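Local coordinates for protein putative aminotransferase (Actinomadura melliaura, PDB 4ZWV) that probably works as a pyridoxal 5'-phosphate-dependent sugar aminotransferase in the biosynthesis of the aminopentose of the indolocarbazole AT2433, at residues A[72-77]-A[152-157]; A[94-99]-A[122-127]; A[62-67]-A[179-184]. One frame throughout, in Å; residues are numbered along the deposited sequence. Where two conformers were deposited one is given.

All three contacts belong to the large mixed sheet of the aminotransferase fold or to the elements packed on it. Interactions 1 and 2, their centres about 8 Å apart, touch: strand 76-79 of interaction 1 lies between the two strands of interaction 2, 97-100 and 123-129, and Glu76 probably hydrogen-bonds through OE1 to Thr99 OG1 and through OE2 to Thr123 OG1, each at 2.6 Å. Interaction 3 lies about 13 Å from interaction 2 and about 15 Å from interaction 1, centre to centre; Leu65 CB packs on Asp94 CG at 3.7 Å. The side chain of Ala64 is about 10 Å from pyridoxal-phosphate-binding Gly57. Interaction 1 is remote from the annotated sites.

Interaction 1. Residues A[72-77]-A[152-157]; sequences EERDEV and HGFRPA
Arg74 lies across the ring of Phe154, a cation-pi stack that ties the turn before strand 76-79 to the loop running from helix 138-152 into strand 157-161. From Arg74 CB, which is directed at the loop, the chain extends through CG and first meets the ring at CD. This methylene stands over the ring centre, 3.9 Å from the Phe154 centroid, and makes a CH-pi contact. The bend at chi3 (54°) then turns the rest of the chain to run along the ring face. NE, 3.6 Å from Phe154 CE1, still lies above the ring while it donates to the backbone oxygen of Thr123 in the neighbouring strand. CZ sits over the ring margin, 3.3 Å from Phe154 CD1, with the guanidinium and ring planes only 12° apart. Beyond it the two terminal nitrogens diverge: NH1 passes over the root of the ring, 3.5 Å from Phe154 CB, whereas NH2 stays near CD1 and donates to a water 2.8 Å away. That water, in the guanidinium plane, donates a hydrogen bond to the carbonyl oxygen of Arg155, so the loop is gripped through a backbone atom as well as through a ring. The far face of Phe154 is backed by CB of His152, leaving the ring sandwiched. An alanine in place of Phe154 would probably leave one guanidinium face of Arg74 without its aromatic partner and the group freer to rock about its remaining hydrogen bonds. The chemistry divides the work by direction: in-plane N-H groups of Arg74 serve carbonyl and water oxygens, and the flat face, which has no N-H to offer, is spent on pi electrons and CH groups.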
loop_
_atom_site.group_PDB
_atom_site.type_symbol
_atom_site.label_atom_id
_atom_site.label_comp_id
_atom_site.label_asym_id
_atom_site.label_seq_id
_atom_site.Cartn_x
_atom_site.Cartn_y
_atom_site.Cartn_z
ATOM N N GLU A 72 15.704 -17.223 -9.616
ATOM C CA GLU A 72 16.319 -16.237 -8.732
ATOM C C GLU A 72 17.666 -15.741 -9.243
ATOM O O GLU A 72 18.042 -14.603 -8.982
ATOM C CB GLU A 72 16.490 -16.827 -7.330
ATOM C CG GLU A 72 15.185 -17.102 -6.618
ATOM C CD GLU A 72 14.417 -15.830 -6.308
ATOM O OE1 GLU A 72 14.807 -15.123 -5.355
ATOM O OE2 GLU A 72 13.429 -15.533 -7.011
ATOM N N GLU A 73 18.391 -16.576 -9.984
ATOM C CA GLU A 73 19.684 -16.156 -10.518
ATOM C C GLU A 73 19.549 -15.065 -11.586
ATOM O O GLU A 73 20.526 -14.411 -11.936
ATOM C CB GLU A 73 20.476 -17.349 -11.066
ATOM C CG GLU A 73 19.785 -18.126 -12.165
ATOM C CD GLU A 73 18.958 -19.296 -11.643
ATOM O OE1 GLU A 73 18.678 -20.211 -12.446
ATOM O OE2 GLU A 73 18.577 -19.306 -10.444
ATOM N N ARG A 74 18.352 -14.897 -12.141
ATOM C CA ARG A 74 18.101 -13.724 -12.976
ATOM C C ARG A 74 17.635 -12.616 -12.042
ATOM O O ARG A 74 16.448 -12.439 -11.810
ATOM C CB ARG A 74 17.092 -14.025 -14.086
ATOM C CG ARG A 74 17.771 -14.730 -15.273
ATOM C CD ARG A 74 16.775 -15.262 -16.285
ATOM N NE ARG A 74 15.871 -14.216 -16.739
ATOM C CZ ARG A 74 14.661 -14.446 -17.240
ATOM N NH1 ARG A 74 14.218 -15.698 -17.352
ATOM N NH2 ARG A 74 13.898 -13.433 -17.633
ATOM N N ASP A 75 18.604 -11.918 -11.456
ATOM C CA ASP A 75 18.336 -11.006 -10.352
ATOM C C ASP A 75 18.371 -9.537 -10.745
ATOM O O ASP A 75 18.182 -8.667 -9.900
ATOM C CB ASP A 75 19.343 -11.246 -9.217
ATOM C CG ASP A 75 20.779 -10.921 -9.612
ATOM O OD1 ASP A 75 21.108 -10.934 -10.813
ATOM O OD2 ASP A 75 21.609 -10.675 -8.706
ATOM N N GLU A 76 18.568 -9.281 -12.029
ATOM C CA GLU A 76 18.779 -7.933 -12.517
ATOM C C GLU A 76 17.525 -7.334 -13.145
ATOM O O GLU A 76 16.907 -7.938 -14.021
ATOM C CB GLU A 76 19.923 -7.954 -13.527
ATOM C CG GLU A 76 20.133 -6.700 -14.326
ATOM C CD GLU A 76 21.241 -6.885 -15.344
ATOM O OE1 GLU A 76 22.357 -6.372 -15.109
ATOM O OE2 GLU A 76 21.009 -7.569 -16.367
ATOM N N VAL A 77 17.155 -6.134 -12.712
ATOM C CA VAL A 77 16.117 -5.385 -13.413
ATOM C C VAL A 77 16.775 -4.139 -13.973
ATOM O O VAL A 77 17.434 -3.402 -13.242
ATOM C CB VAL A 77 14.948 -4.991 -12.503
ATOM C CG1 VAL A 77 13.903 -4.203 -13.303
ATOM C CG2 VAL A 77 14.320 -6.240 -11.887
ATOM N N HIS A 152 19.482 -15.609 -25.653
ATOM C CA HIS A 152 19.442 -16.195 -24.300
ATOM C C HIS A 152 18.394 -17.289 -24.100
ATOM O O HIS A 152 18.445 -18.055 -23.132
ATOM C CB HIS A 152 19.183 -15.075 -23.274
ATOM C CG HIS A 152 20.222 -13.996 -23.280
ATOM N ND1 HIS A 152 21.515 -14.202 -22.846
ATOM C CD2 HIS A 152 20.164 -12.707 -23.689
ATOM C CE1 HIS A 152 22.205 -13.081 -22.976
ATOM N NE2 HIS A 152 21.408 -12.160 -23.489
ATOM N N GLY A 153 17.431 -17.354 -25.009
ATOM C CA GLY A 153 16.311 -18.278 -24.890
ATOM C C GLY A 153 15.160 -17.755 -24.038
ATOM O O GLY A 153 13.993 -17.993 -24.348
ATOM N N PHE A 154 15.469 -16.929 -23.045
ATOM C CA PHE A 154 14.407 -16.292 -22.287
ATOM C C PHE A 154 14.211 -14.895 -22.831
ATOM O O PHE A 154 15.116 -14.292 -23.405
ATOM C CB PHE A 154 14.744 -16.275 -20.784
ATOM C CG PHE A 154 15.976 -15.472 -20.431
ATOM C CD1 PHE A 154 15.916 -14.085 -20.324
ATOM C CD2 PHE A 154 17.186 -16.108 -20.169
ATOM C CE1 PHE A 154 17.049 -13.347 -19.999
ATOM C CE2 PHE A 154 18.327 -15.371 -19.834
ATOM C CZ PHE A 154 18.250 -13.994 -19.746
ATOM N N ARG A 155 13.002 -14.385 -22.651
ATOM C CA ARG A 155 12.659 -13.046 -23.099
ATOM C C ARG A 155 12.340 -12.224 -21.865
ATOM O O ARG A 155 11.316 -12.458 -21.231
ATOM C CB ARG A 155 11.467 -13.088 -24.051
ATOM C CG ARG A 155 11.129 -11.743 -24.674
ATOM C CD ARG A 155 9.792 -11.792 -25.405
ATOM N NE ARG A 155 9.515 -10.535 -26.102
ATOM C CZ ARG A 155 9.898 -10.281 -27.349
ATOM N NH1 ARG A 155 10.555 -11.201 -28.038
ATOM N NH2 ARG A 155 9.614 -9.114 -27.909
ATOM N N PRO A 156 13.205 -11.259 -21.518
ATOM C CA PRO A 156 12.911 -10.440 -20.336
ATOM C C PRO A 156 11.583 -9.712 -20.472
ATOM O O PRO A 156 11.276 -9.188 -21.546
ATOM C CB PRO A 156 14.072 -9.438 -20.294
ATOM C CG PRO A 156 15.160 -10.067 -21.099
ATOM C CD PRO A 156 14.470 -10.871 -22.166
ATOM N N ALA A 157 10.814 -9.686 -19.396
ATOM C CA ALA A 157 9.555 -8.969 -19.385
ATOM C C ALA A 157 9.786 -7.477 -19.350
ATOM O O ALA A 157 10.756 -7.010 -18.759
ATOM C CB ALA A 157 8.721 -9.387 -18.197
HETATM O O HOH W 1 11.407 -13.870 -18.829
#

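Interaction 2. Residues A[94-99]-A[122-127]; sequences DGRRIT and ATRAII
Arg96 and Arg124 meet face to face because one chain folds and the other stretches: Arg96 bends at chi2 (-58°), while Arg124, its CG anti to the backbone N, is extended from CG to NE. Arg124 lies in strand 123-129 and Arg96 just ahead of strand 97-100 of the seven-stranded mixed sheet of the fold-type I aminotransferases; strand 76-79 runs between these two strands, and the arginines meet across it. Their guanidinium groups form an arginine-arginine stack, with planes 12° apart and each CZ over the centre of the other group. Arg96 CZ and Arg124 CZ are 3.4 Å apart, and Arg96 NH2 and Arg124 NH1 come to 3.2 Å, two donors that cannot bond to one another. The pairing of like charges is probably offset by partners around the rims. Arg96 NE donates almost straight (173°) to Asp94 OD2 at 2.8 Å, the oxygen lying in the guanidinium plane although the N-H approaches from above the carboxylate plane. Arg96 NH1 forms a salt bridge with Glu72, and Arg124 donates through NH1 to the carbonyl oxygen of Ala70 and through NH2 to that of Arg74. Asp94 precedes Gly95, whose positive phi closes helix 85-93 in a Schellman motif, so the helix end presents the carboxylate close to both cations. A smaller contact lies to one side: Arg97, held by a salt bridge to Asp75, brings the edge of its guanidinium to the methyl of Ala122, NH2 to CB 3.8 Å. Between Asp94 and Arg124 no direct bond forms; instead a water at the guanidinium edge accepts from Arg124 NE at 2.7 Å and lies 2.7 Å from Asp94 OD2, to which it can donate.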
loop_
_atom_site.group_PDB
_atom_site.type_symbol
_atom_site.label_atom_id
_atom_site.label_comp_id
_atom_site.label_asym_id
_atom_site.label_seq_id
_atom_site.Cartn_x
_atom_site.Cartn_y
_atom_site.Cartn_z
ATOM N N ASP A 94 11.346 -5.810 -4.189
ATOM C CA ASP A 94 11.121 -7.116 -4.809
ATOM C C ASP A 94 12.314 -8.046 -4.604
ATOM O O ASP A 94 12.265 -9.206 -5.004
ATOM C CB ASP A 94 10.834 -6.937 -6.312
ATOM C CG ASP A 94 10.302 -8.207 -6.976
ATOM O OD1 ASP A 94 9.224 -8.693 -6.563
ATOM O OD2 ASP A 94 10.954 -8.700 -7.927
ATOM N N GLY A 95 13.378 -7.546 -3.973
ATOM C CA GLY A 95 14.558 -8.353 -3.691
ATOM C C GLY A 95 15.539 -8.463 -4.845
ATOM O O GLY A 95 16.406 -9.341 -4.834
ATOM N N ARG A 96 15.436 -7.559 -5.815
ATOM C CA ARG A 96 16.292 -7.619 -7.005
ATOM C C ARG A 96 17.362 -6.540 -7.009
ATOM O O ARG A 96 17.362 -5.628 -6.182
ATOM C CB ARG A 96 15.460 -7.499 -8.288
ATOM C CG ARG A 96 14.190 -8.320 -8.275
ATOM C CD ARG A 96 14.431 -9.806 -8.053
ATOM N NE ARG A 96 13.146 -10.466 -7.868
ATOM C CZ ARG A 96 12.986 -11.763 -7.631
ATOM N NH1 ARG A 96 14.036 -12.573 -7.581
ATOM N NH2 ARG A 96 11.763 -12.250 -7.452
ATOM N N ARG A 97 18.257 -6.636 -7.982
ATOM C CA ARG A 97 19.345 -5.694 -8.157
ATOM C C ARG A 97 19.081 -4.770 -9.350
ATOM O O ARG A 97 18.735 -5.241 -10.432
ATOM C CB ARG A 97 20.641 -6.483 -8.344
ATOM C CG ARG A 97 21.798 -5.744 -8.939
ATOM C CD ARG A 97 23.039 -6.633 -8.905
ATOM N NE ARG A 97 22.906 -7.842 -9.717
ATOM C CZ ARG A 97 23.339 -7.943 -10.970
ATOM N NH1 ARG A 97 23.919 -6.902 -11.550
ATOM N NH2 ARG A 97 23.198 -9.077 -11.646
ATOM N N ILE A 98 19.227 -3.458 -9.151
ATOM C CA ILE A 98 19.028 -2.501 -10.237
ATOM C C ILE A 98 20.307 -2.391 -11.064
ATOM O O ILE A 98 21.395 -2.219 -10.508
ATOM C CB ILE A 98 18.659 -1.104 -9.716
ATOM C CG1 ILE A 98 17.377 -1.143 -8.880
ATOM C CG2 ILE A 98 18.484 -0.131 -10.872
ATOM C CD1 ILE A 98 17.135 0.138 -8.091
ATOM N N THR A 99 20.183 -2.495 -12.385
ATOM C CA THR A 99 21.276 -2.135 -13.275
ATOM C C THR A 99 20.825 -0.894 -14.027
ATOM O O THR A 99 19.844 -0.931 -14.780
ATOM C CB THR A 99 21.632 -3.257 -14.249
ATOM O OG1 THR A 99 22.161 -4.371 -13.517
ATOM C CG2 THR A 99 22.671 -2.778 -15.253
ATOM N N ALA A 122 21.716 -12.341 -16.613
ATOM C CA ALA A 122 21.067 -12.078 -15.329
ATOM C C ALA A 122 19.799 -11.234 -15.423
ATOM O O ALA A 122 19.127 -11.018 -14.418
ATOM C CB ALA A 122 22.053 -11.396 -14.374
ATOM N N THR A 123 19.462 -10.758 -16.618
ATOM C CA THR A 123 18.336 -9.842 -16.764
ATOM C C THR A 123 16.998 -10.519 -16.536
ATOM O O THR A 123 16.614 -11.459 -17.241
ATOM C CB THR A 123 18.312 -9.192 -18.146
ATOM O OG1 THR A 123 19.541 -8.499 -18.354
ATOM C CG2 THR A 123 17.170 -8.202 -18.234
ATOM N N ARG A 124 16.294 -10.030 -15.527
ATOM C CA ARG A 124 14.991 -10.534 -15.187
ATOM C C ARG A 124 13.865 -9.787 -15.907
ATOM O O ARG A 124 12.911 -10.379 -16.427
ATOM C CB ARG A 124 14.834 -10.388 -13.667
ATOM C CG ARG A 124 13.520 -10.763 -13.110
ATOM C CD ARG A 124 13.542 -10.682 -11.579
ATOM N NE ARG A 124 12.464 -11.509 -11.068
ATOM C CZ ARG A 124 12.564 -12.814 -10.874
ATOM N NH1 ARG A 124 11.521 -13.494 -10.438
ATOM N NH2 ARG A 124 13.715 -13.443 -11.114
ATOM N N ALA A 125 14.017 -8.474 -15.981
ATOM C CA ALA A 125 12.970 -7.599 -16.493
ATOM C C ALA A 125 13.548 -6.238 -16.790
ATOM O O ALA A 125 14.668 -5.919 -16.378
ATOM C CB ALA A 125 11.815 -7.467 -15.493
ATOM N N ILE A 126 12.762 -5.442 -17.507
ATOM C CA ILE A 126 13.105 -4.069 -17.829
ATOM C C ILE A 126 11.913 -3.212 -17.458
ATOM O O ILE A 126 10.807 -3.553 -17.836
ATOM C CB ILE A 126 13.418 -3.912 -19.329
ATOM C CG1 ILE A 126 14.564 -4.845 -19.741
ATOM C CG2 ILE A 126 13.733 -2.446 -19.664
ATOM C CD1 ILE A 126 14.526 -5.196 -21.226
ATOM N N ILE A 127 12.115 -2.159 -16.672
ATOM C CA ILE A 127 11.031 -1.200 -16.440
ATOM C C ILE A 127 11.308 0.014 -17.303
ATOM O O ILE A 127 12.386 0.605 -17.222
ATOM C CB ILE A 127 10.899 -0.790 -14.957
ATOM C CG1 ILE A 127 10.644 -2.037 -14.090
ATOM C CG2 ILE A 127 9.768 0.213 -14.793
ATOM C CD1 ILE A 127 10.400 -1.726 -12.603
HETATM O O HOH W 2 10.412 -9.928 -10.280
#

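Interaction 3. Residues A[62-67]-A[179-184]; sequences CLALRL and GNMCVF
Met181, built as selenomethionine, reaches from strand 181-185 to helix 57-66 and makes the close contacts with Ala64 and Leu67. The apolar contacts centre on its SE atom, which lies 4.1 Å from Ala64 CB and 4.2 Å from Leu67 CD1. Ala64 and Leu67 stand three positions apart, so one heavy atom touches both on the side that faces the sheet. Leu67 comes across the Met181 chain at a slant and also packs on Leu207 and Ala211 of helix 205-214. A contact with a backbone polar atom is of another kind. The bend at chi3 (-84°) directs the terminal methyl of Met181 at the helix backbone, leaving CE 3.6 Å from Ala64 O. That carbonyl oxygen also takes a weak hydrogen bond from Leu67 N at 3.2 Å, in the last part of the helix. Hydrogen bonds across the contact are absent. The backbone bonds of the strand lie within the sheet, joining Met181 and Val183 to Glu160 and Cys182 to Thr201, and Met181 N also binds a glycerol that probably came from the crystallisation liquor. Helix 57-66 starts with Gly57 and Thr58, and strand 181-185 finishes with Ser185, all three of which bind pyridoxal phosphate, although none is bound to this chain in the model; the contact thus joins two elements that each carry cofactor ligands. A small alanine opposite a long, flexible selenoether chain probably lets the helix lie close to the sheet here, and this contact rests on dispersion and shape, with no hydrogen bond between the two segments.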
loop_
_atom_site.group_PDB
_atom_site.type_symbol
_atom_site.label_atom_id
_atom_site.label_comp_id
_atom_site.label_asym_id
_atom_site.label_seq_id
_atom_site.Cartn_x
_atom_site.Cartn_y
_atom_site.Cartn_z
ATOM N N CYS A 62 4.821 -3.084 -7.819
ATOM C CA CYS A 62 5.190 -4.197 -6.948
ATOM C C CYS A 62 4.491 -5.475 -7.377
ATOM O O CYS A 62 5.110 -6.542 -7.467
ATOM C CB CYS A 62 4.838 -3.884 -5.499
ATOM S SG CYS A 62 5.843 -2.546 -4.787
ATOM N N LEU A 63 3.201 -5.363 -7.665
ATOM C CA LEU A 63 2.435 -6.517 -8.128
ATOM C C LEU A 63 2.952 -7.026 -9.474
ATOM O O LEU A 63 3.124 -8.230 -9.659
ATOM C CB LEU A 63 0.951 -6.160 -8.219
ATOM C CG LEU A 63 -0.002 -7.205 -8.793
ATOM C CD1 LEU A 63 0.139 -8.534 -8.059
ATOM C CD2 LEU A 63 -1.421 -6.696 -8.666
ATOM N N ALA A 64 3.229 -6.116 -10.408
ATOM C CA ALA A 64 3.754 -6.537 -11.713
ATOM C C ALA A 64 5.053 -7.339 -11.567
ATOM O O ALA A 64 5.226 -8.380 -12.214
ATOM C CB ALA A 64 3.968 -5.319 -12.615
ATOM N N LEU A 65 5.948 -6.876 -10.691
ATOM C CA LEU A 65 7.210 -7.577 -10.472
ATOM C C LEU A 65 6.965 -8.944 -9.835
ATOM O O LEU A 65 7.641 -9.920 -10.160
ATOM C CB LEU A 65 8.142 -6.731 -9.604
ATOM C CG LEU A 65 8.770 -5.532 -10.327
ATOM C CD1 LEU A 65 9.343 -4.565 -9.295
ATOM C CD2 LEU A 65 9.861 -5.979 -11.291
ATOM N N ARG A 66 6.003 -9.036 -8.921
ATOM C CA ARG A 66 5.736 -10.333 -8.297
ATOM C C ARG A 66 5.176 -11.334 -9.302
ATOM O O ARG A 66 5.384 -12.541 -9.157
ATOM C CB ARG A 66 4.776 -10.192 -7.114
ATOM C CG ARG A 66 5.338 -9.407 -5.944
ATOM C CD ARG A 66 6.464 -10.135 -5.213
ATOM N NE ARG A 66 7.063 -9.291 -4.174
ATOM C CZ ARG A 66 7.982 -9.694 -3.296
ATOM N NH1 ARG A 66 8.453 -8.835 -2.392
ATOM N NH2 ARG A 66 8.413 -10.947 -3.303
ATOM N N LEU A 67 4.497 -10.838 -10.337
ATOM C CA LEU A 67 3.894 -11.731 -11.331
ATOM C C LEU A 67 4.909 -12.371 -12.284
ATOM O O LEU A 67 4.578 -13.302 -13.023
ATOM C CB LEU A 67 2.837 -10.967 -12.139
ATOM C CG LEU A 67 1.580 -10.588 -11.336
ATOM C CD1 LEU A 67 0.737 -9.600 -12.109
ATOM C CD2 LEU A 67 0.757 -11.827 -11.014
ATOM N N GLY A 179 1.320 -4.983 -25.591
ATOM C CA GLY A 179 1.808 -6.315 -25.274
ATOM C C GLY A 179 2.608 -6.439 -23.980
ATOM O O GLY A 179 3.082 -7.532 -23.649
ATOM N N ASN A 180 2.796 -5.322 -23.278
ATOM C CA ASN A 180 3.488 -5.308 -21.994
ATOM C C ASN A 180 2.525 -4.988 -20.869
ATOM O O ASN A 180 1.521 -4.298 -21.081
ATOM C CB ASN A 180 4.607 -4.262 -21.953
ATOM C CG ASN A 180 5.531 -4.349 -23.132
ATOM O OD1 ASN A 180 6.064 -5.417 -23.440
ATOM N ND2 ASN A 180 5.720 -3.219 -23.817
HETATM N N MSE A 181 2.849 -5.455 -19.670
HETATM C CA MSE A 181 2.180 -4.952 -18.481
HETATM C C MSE A 181 2.421 -3.464 -18.357
HETATM O O MSE A 181 3.537 -2.994 -18.584
HETATM C CB MSE A 181 2.677 -5.667 -17.220
HETATM C CG MSE A 181 2.249 -7.126 -17.158
HETATM SE SE MSE A 181 2.580 -7.898 -15.415
HETATM C CE MSE A 181 4.443 -8.345 -15.701
ATOM N N CYS A 182 1.375 -2.728 -17.996
ATOM C CA CYS A 182 1.457 -1.280 -17.817
ATOM C C CYS A 182 0.922 -0.903 -16.465
ATOM O O CYS A 182 -0.038 -1.512 -15.994
ATOM C CB CYS A 182 0.641 -0.539 -18.861
ATOM S SG CYS A 182 1.288 -0.724 -20.507
ATOM N N VAL A 183 1.532 0.097 -15.845
ATOM C CA VAL A 183 1.014 0.611 -14.573
ATOM C C VAL A 183 0.731 2.097 -14.675
ATOM O O VAL A 183 1.628 2.897 -14.945
ATOM C CB VAL A 183 1.977 0.373 -13.384
ATOM C CG1 VAL A 183 1.330 0.899 -12.080
ATOM C CG2 VAL A 183 2.326 -1.115 -13.258
ATOM N N PHE A 184 -0.536 2.452 -14.489
ATOM C CA PHE A 184 -0.946 3.847 -14.422
ATOM C C PHE A 184 -1.069 4.292 -12.970
ATOM O O PHE A 184 -1.314 3.470 -12.097
ATOM C CB PHE A 184 -2.280 4.038 -15.139
ATOM C CG PHE A 184 -2.213 3.759 -16.613
ATOM C CD1 PHE A 184 -2.453 2.481 -17.103
ATOM C CD2 PHE A 184 -1.897 4.774 -17.502
ATOM C CE1 PHE A 184 -2.395 2.218 -18.471
ATOM C CE2 PHE A 184 -1.834 4.522 -18.875
ATOM C CZ PHE A 184 -2.087 3.246 -19.361
#